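PDB 3GNE: VAL-1 from Chlorella virus, which catalyses the eliminative cleavage of alginate, as a polysaccharide lyase of family 14 that works with pH-dependent modes of action. Local coordinates for residues A103-R116 / V125-Q137. Sequence-based numbering, arbitrary orientation. Where two conformers were deposited one is given.
Sequences ASGYQHSKTGASNR and VIDYIYPPSDLKQ. With FLC (citrate anion), chain C.
The hydroxyl of Y130 is gripped from two directions: Y106 N donates to its OH at 2.9 Å, and that OH donates to OB2 of a bound citrate at 2.7 Å. Y128, its neighbour but one on the same face of strand 125-130, gives its OH to citrate OB1, so two tyrosines hold one carboxylate of the ligand. R116, paired with Y128, grips another carboxylate with both terminal nitrogens, NH1 to OA1 and NH2 to OA2 (2.8 Å), while the turn amide G105 N points straight at OA2 (179°). A bend at chi3 (-72°) carries the guanidinium there, its edge toward Y130 CE1, and a water accepts from R116 NE and donates to S114 OG and Y128 O. Beneath lies an antiparallel ladder, S114 with Y130 and R116 with Y128 as hydrogen-bonded pairs. On the opposite face, N115 OD1 and D127 OD1 are 2.6 Å apart; N115 ND2 bonds T172 OG1 and S188 OG, and S188 OG also bonds D127 OD2.

S104 CA sits over the centre of one face of the Y130 ring, a CH-pi contact 3.6 Å from the centroid, while Y130 CD2 lies over a face of the H108 ring in an offset stack, planes 27° apart. Farther out, S133 N bonds to S109 O and A113 CB rests on P132 CD (3.9 Å).

The hairpin thus illustrates how the concave sheet of a concanavalin-like jelly roll can be lined for an acidic polymer. K92 and H147 complete the citrate site, and its blend of cationic and hydroxyl donors is consistent with a place where alginate carboxylates could bind, the positive groups probably stabilising their charge.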
# COMPACT_ATOMS: atom_id res chain seq x y z
N ALA A 103 -1.99 11.80 5.43
CA ALA A 103 -2.11 11.52 4.00
C ALA A 103 -2.93 10.25 3.86
O ALA A 103 -2.57 9.35 3.07
CB ALA A 103 -0.71 11.35 3.39
N SER A 104 -4.01 10.21 4.60
CA SER A 104 -4.93 9.07 4.55
C SER A 104 -6.08 9.44 5.49
O SER A 104 -6.05 10.46 6.17
CB SER A 104 -4.22 7.80 5.01
OG SER A 104 -3.87 7.87 6.38
N GLY A 105 -7.08 8.59 5.52
CA GLY A 105 -8.13 8.82 6.55
C GLY A 105 -8.92 10.08 6.27
O GLY A 105 -9.41 10.68 7.21
N TYR A 106 -9.10 10.47 4.99
CA TYR A 106 -9.87 11.63 4.62
C TYR A 106 -9.20 12.92 5.14
O TYR A 106 -9.88 13.93 5.27
CB TYR A 106 -11.33 11.52 5.09
CG TYR A 106 -12.35 12.24 4.25
CD1 TYR A 106 -12.68 11.82 2.98
CD2 TYR A 106 -13.07 13.35 4.68
CE1 TYR A 106 -13.61 12.41 2.14
CE2 TYR A 106 -14.01 13.97 3.88
CZ TYR A 106 -14.28 13.52 2.62
OH TYR A 106 -15.24 14.18 1.85
N GLN A 107 -7.89 12.86 5.38
CA GLN A 107 -7.14 14.04 5.79
C GLN A 107 -5.92 14.14 4.90
O GLN A 107 -5.35 13.14 4.49
CB GLN A 107 -6.65 13.93 7.25
CG GLN A 107 -7.90 13.93 8.16
CD GLN A 107 -7.51 13.80 9.64
OE1 GLN A 107 -6.61 13.01 9.97
NE2 GLN A 107 -8.15 14.59 10.47
N HIS A 108 -5.51 15.38 4.64
CA HIS A 108 -4.33 15.71 3.84
C HIS A 108 -3.43 16.65 4.65
O HIS A 108 -3.89 17.24 5.64
CB HIS A 108 -4.74 16.36 2.56
CG HIS A 108 -5.52 15.44 1.66
ND1 HIS A 108 -6.87 15.22 1.86
CD2 HIS A 108 -5.18 14.73 0.55
CE1 HIS A 108 -7.31 14.40 0.90
NE2 HIS A 108 -6.30 14.07 0.07
N SER A 109 -2.20 16.82 4.19
CA SER A 109 -1.33 17.79 4.87
C SER A 109 -0.37 18.35 3.86
O SER A 109 -0.16 17.78 2.77
CB SER A 109 -0.53 17.08 5.99
OG SER A 109 0.29 16.06 5.40
N LYS A 110 0.20 19.48 4.17
CA LYS A 110 1.12 20.13 3.24
C LYS A 110 2.41 19.34 3.08
O LYS A 110 3.10 19.51 2.06
CB LYS A 110 1.47 21.55 3.73
CG LYS A 110 0.27 22.49 3.70
CD LYS A 110 0.72 23.88 4.18
CE LYS A 110 -0.43 24.86 4.08
NZ LYS A 110 0.10 26.26 3.92
N THR A 111 2.71 18.52 4.10
CA THR A 111 4.01 17.88 4.19
C THR A 111 3.98 16.41 3.88
O THR A 111 5.05 15.80 3.81
CB THR A 111 4.55 18.09 5.63
OG1 THR A 111 3.47 17.79 6.55
CG2 THR A 111 4.92 19.53 5.87
N GLY A 112 2.79 15.83 3.64
CA GLY A 112 2.68 14.39 3.57
C GLY A 112 1.97 13.92 2.34
O GLY A 112 1.07 14.60 1.83
N ALA A 113 2.32 12.74 1.86
CA ALA A 113 1.60 12.09 0.76
C ALA A 113 1.68 10.59 0.96
O ALA A 113 2.47 10.08 1.76
CB ALA A 113 2.25 12.42 -0.59
N SER A 114 0.85 9.86 0.22
CA SER A 114 0.94 8.39 0.33
C SER A 114 0.58 7.76 -1.03
O SER A 114 -0.18 8.33 -1.84
CB SER A 114 0.07 7.78 1.44
OG SER A 114 -1.30 8.09 1.11
N ASN A 115 1.18 6.57 -1.22
CA ASN A 115 1.05 5.79 -2.45
C ASN A 115 0.69 4.37 -2.05
O ASN A 115 1.59 3.70 -1.53
CB ASN A 115 2.39 5.82 -3.21
CG ASN A 115 2.25 5.36 -4.64
OD1 ASN A 115 1.12 5.41 -5.16
ND2 ASN A 115 3.33 4.90 -5.24
N ARG A 116 -0.56 3.96 -2.24
CA ARG A 116 -0.97 2.66 -1.73
C ARG A 116 -1.59 1.81 -2.83
O ARG A 116 -2.11 2.31 -3.81
CB ARG A 116 -2.01 2.82 -0.63
CG ARG A 116 -1.38 3.28 0.69
CD ARG A 116 -2.44 3.31 1.83
NE ARG A 116 -3.33 4.48 1.55
CZ ARG A 116 -4.44 4.76 2.23
NH1 ARG A 116 -4.84 3.94 3.22
NH2 ARG A 116 -5.20 5.84 1.96
N VAL A 125 -7.33 -4.05 -9.17
CA VAL A 125 -6.30 -3.36 -8.43
C VAL A 125 -6.24 -1.94 -8.93
O VAL A 125 -6.41 -1.71 -10.13
CB VAL A 125 -4.93 -4.07 -8.56
CG1 VAL A 125 -3.79 -3.31 -7.86
CG2 VAL A 125 -5.03 -5.48 -7.98
N ILE A 126 -5.94 -1.02 -8.02
CA ILE A 126 -5.57 0.35 -8.41
C ILE A 126 -4.41 0.81 -7.56
O ILE A 126 -4.12 0.33 -6.48
CB ILE A 126 -6.72 1.37 -8.21
CG1 ILE A 126 -7.26 1.33 -6.78
CG2 ILE A 126 -7.84 1.13 -9.22
CD1 ILE A 126 -8.13 2.55 -6.42
N ASP A 127 -3.69 1.83 -8.12
CA ASP A 127 -2.85 2.71 -7.36
C ASP A 127 -3.74 3.73 -6.65
O ASP A 127 -4.70 4.18 -7.26
CB ASP A 127 -1.90 3.42 -8.33
CG ASP A 127 -0.74 4.11 -7.68
OD1 ASP A 127 -0.54 3.92 -6.43
OD2 ASP A 127 -0.07 4.89 -8.34
N TYR A 128 -3.46 4.07 -5.41
CA TYR A 128 -4.35 4.94 -4.64
C TYR A 128 -3.50 5.98 -3.90
O TYR A 128 -2.73 5.64 -2.99
CB TYR A 128 -5.13 4.06 -3.68
CG TYR A 128 -6.22 4.79 -2.93
CD1 TYR A 128 -7.30 5.36 -3.64
CD2 TYR A 128 -6.18 4.88 -1.53
CE1 TYR A 128 -8.32 6.04 -2.97
CE2 TYR A 128 -7.22 5.53 -0.87
CZ TYR A 128 -8.28 6.11 -1.57
OH TYR A 128 -9.31 6.76 -0.94
N ILE A 129 -3.62 7.21 -4.32
CA ILE A 129 -2.70 8.27 -3.91
C ILE A 129 -3.41 9.34 -3.10
O ILE A 129 -4.43 9.87 -3.55
CB ILE A 129 -2.05 8.91 -5.16
CG1 ILE A 129 -1.26 7.84 -5.92
CG2 ILE A 129 -1.16 10.11 -4.75
CD1 ILE A 129 -0.56 8.35 -7.19
N TYR A 130 -2.84 9.75 -1.98
CA TYR A 130 -3.21 10.98 -1.29
C TYR A 130 -2.06 11.96 -1.55
O TYR A 130 -0.96 11.73 -1.00
CB TYR A 130 -3.35 10.79 0.21
CG TYR A 130 -4.73 10.42 0.73
CD1 TYR A 130 -5.33 9.19 0.43
CD2 TYR A 130 -5.40 11.27 1.60
CE1 TYR A 130 -6.60 8.87 0.94
CE2 TYR A 130 -6.65 10.95 2.09
CZ TYR A 130 -7.24 9.75 1.77
OH TYR A 130 -8.49 9.49 2.31
N PRO A 131 -2.28 12.98 -2.36
CA PRO A 131 -1.20 13.96 -2.59
C PRO A 131 -1.21 15.06 -1.54
O PRO A 131 -2.18 15.17 -0.78
CB PRO A 131 -1.61 14.53 -3.98
CG PRO A 131 -3.13 14.53 -3.90
CD PRO A 131 -3.50 13.28 -3.13
N PRO A 132 -0.13 15.85 -1.46
CA PRO A 132 -0.08 16.89 -0.44
C PRO A 132 -1.03 18.05 -0.68
O PRO A 132 -1.28 18.43 -1.83
CB PRO A 132 1.40 17.39 -0.57
CG PRO A 132 2.15 16.25 -1.19
CD PRO A 132 1.14 15.73 -2.22
N SER A 133 -1.49 18.65 0.42
CA SER A 133 -2.23 19.88 0.17
C SER A 133 -1.28 20.99 -0.27
O SER A 133 -0.08 21.00 -0.02
CB SER A 133 -2.99 20.36 1.42
OG SER A 133 -2.12 20.11 2.50
N ASP A 134 -1.91 21.90 -1.01
CA ASP A 134 -1.24 23.13 -1.42
C ASP A 134 -0.01 22.82 -2.21
O ASP A 134 1.03 23.47 -2.00
CB ASP A 134 -0.90 23.94 -0.16
CG ASP A 134 -2.13 24.01 0.73
OD1 ASP A 134 -3.22 23.51 0.35
OD2 ASP A 134 -2.08 24.53 1.85
N LEU A 135 -0.06 21.85 -3.10
CA LEU A 135 1.12 21.51 -3.93
C LEU A 135 0.62 21.32 -5.33
O LEU A 135 -0.33 20.55 -5.57
CB LEU A 135 1.76 20.24 -3.40
CG LEU A 135 3.01 19.82 -4.17
CD1 LEU A 135 4.06 20.93 -4.17
CD2 LEU A 135 3.55 18.51 -3.59
N LYS A 136 1.21 22.07 -6.25
CA LYS A 136 0.74 22.03 -7.64
C LYS A 136 0.81 20.61 -8.19
O LYS A 136 1.76 19.85 -7.92
CB LYS A 136 1.63 22.98 -8.47
CG LYS A 136 1.21 23.00 -9.95
CD LYS A 136 1.94 24.09 -10.74
CE LYS A 136 1.52 24.01 -12.22
NZ LYS A 136 0.62 22.82 -12.41
N GLN A 137 -0.15 20.23 -9.00
CA GLN A 137 -0.10 18.98 -9.76
C GLN A 137 -0.46 19.29 -11.20
O GLN A 137 -1.18 20.27 -11.40
CB GLN A 137 -1.09 17.95 -9.23
CG GLN A 137 -0.76 17.59 -7.74
CD GLN A 137 0.52 16.78 -7.58
OE1 GLN A 137 1.19 16.32 -8.52
NE2 GLN A 137 0.87 16.64 -6.27
CAC FLC C . -7.99 5.61 4.09
CA FLC C . -9.37 6.05 4.56
CB FLC C . -10.44 5.59 3.56
CBC FLC C . -10.11 6.27 2.23
CG FLC C . -11.80 6.05 4.06
CGC FLC C . -12.98 5.67 3.15
OA1 FLC C . -7.74 4.42 4.03
OA2 FLC C . -7.20 6.49 3.80
OB1 FLC C . -9.65 5.54 1.33
OB2 FLC C . -10.27 7.51 2.14
OG1 FLC C . -12.75 5.37 1.98
OG2 FLC C . -14.13 5.74 3.66
OHB FLC C . -10.41 4.17 3.49
O HOH W 1 -3.77 20.60 4.90
O HOH W 2 -1.75 14.82 2.11
O HOH W 3 2.63 21.42 0.11
O HOH W 4 -3.02 6.50 -0.32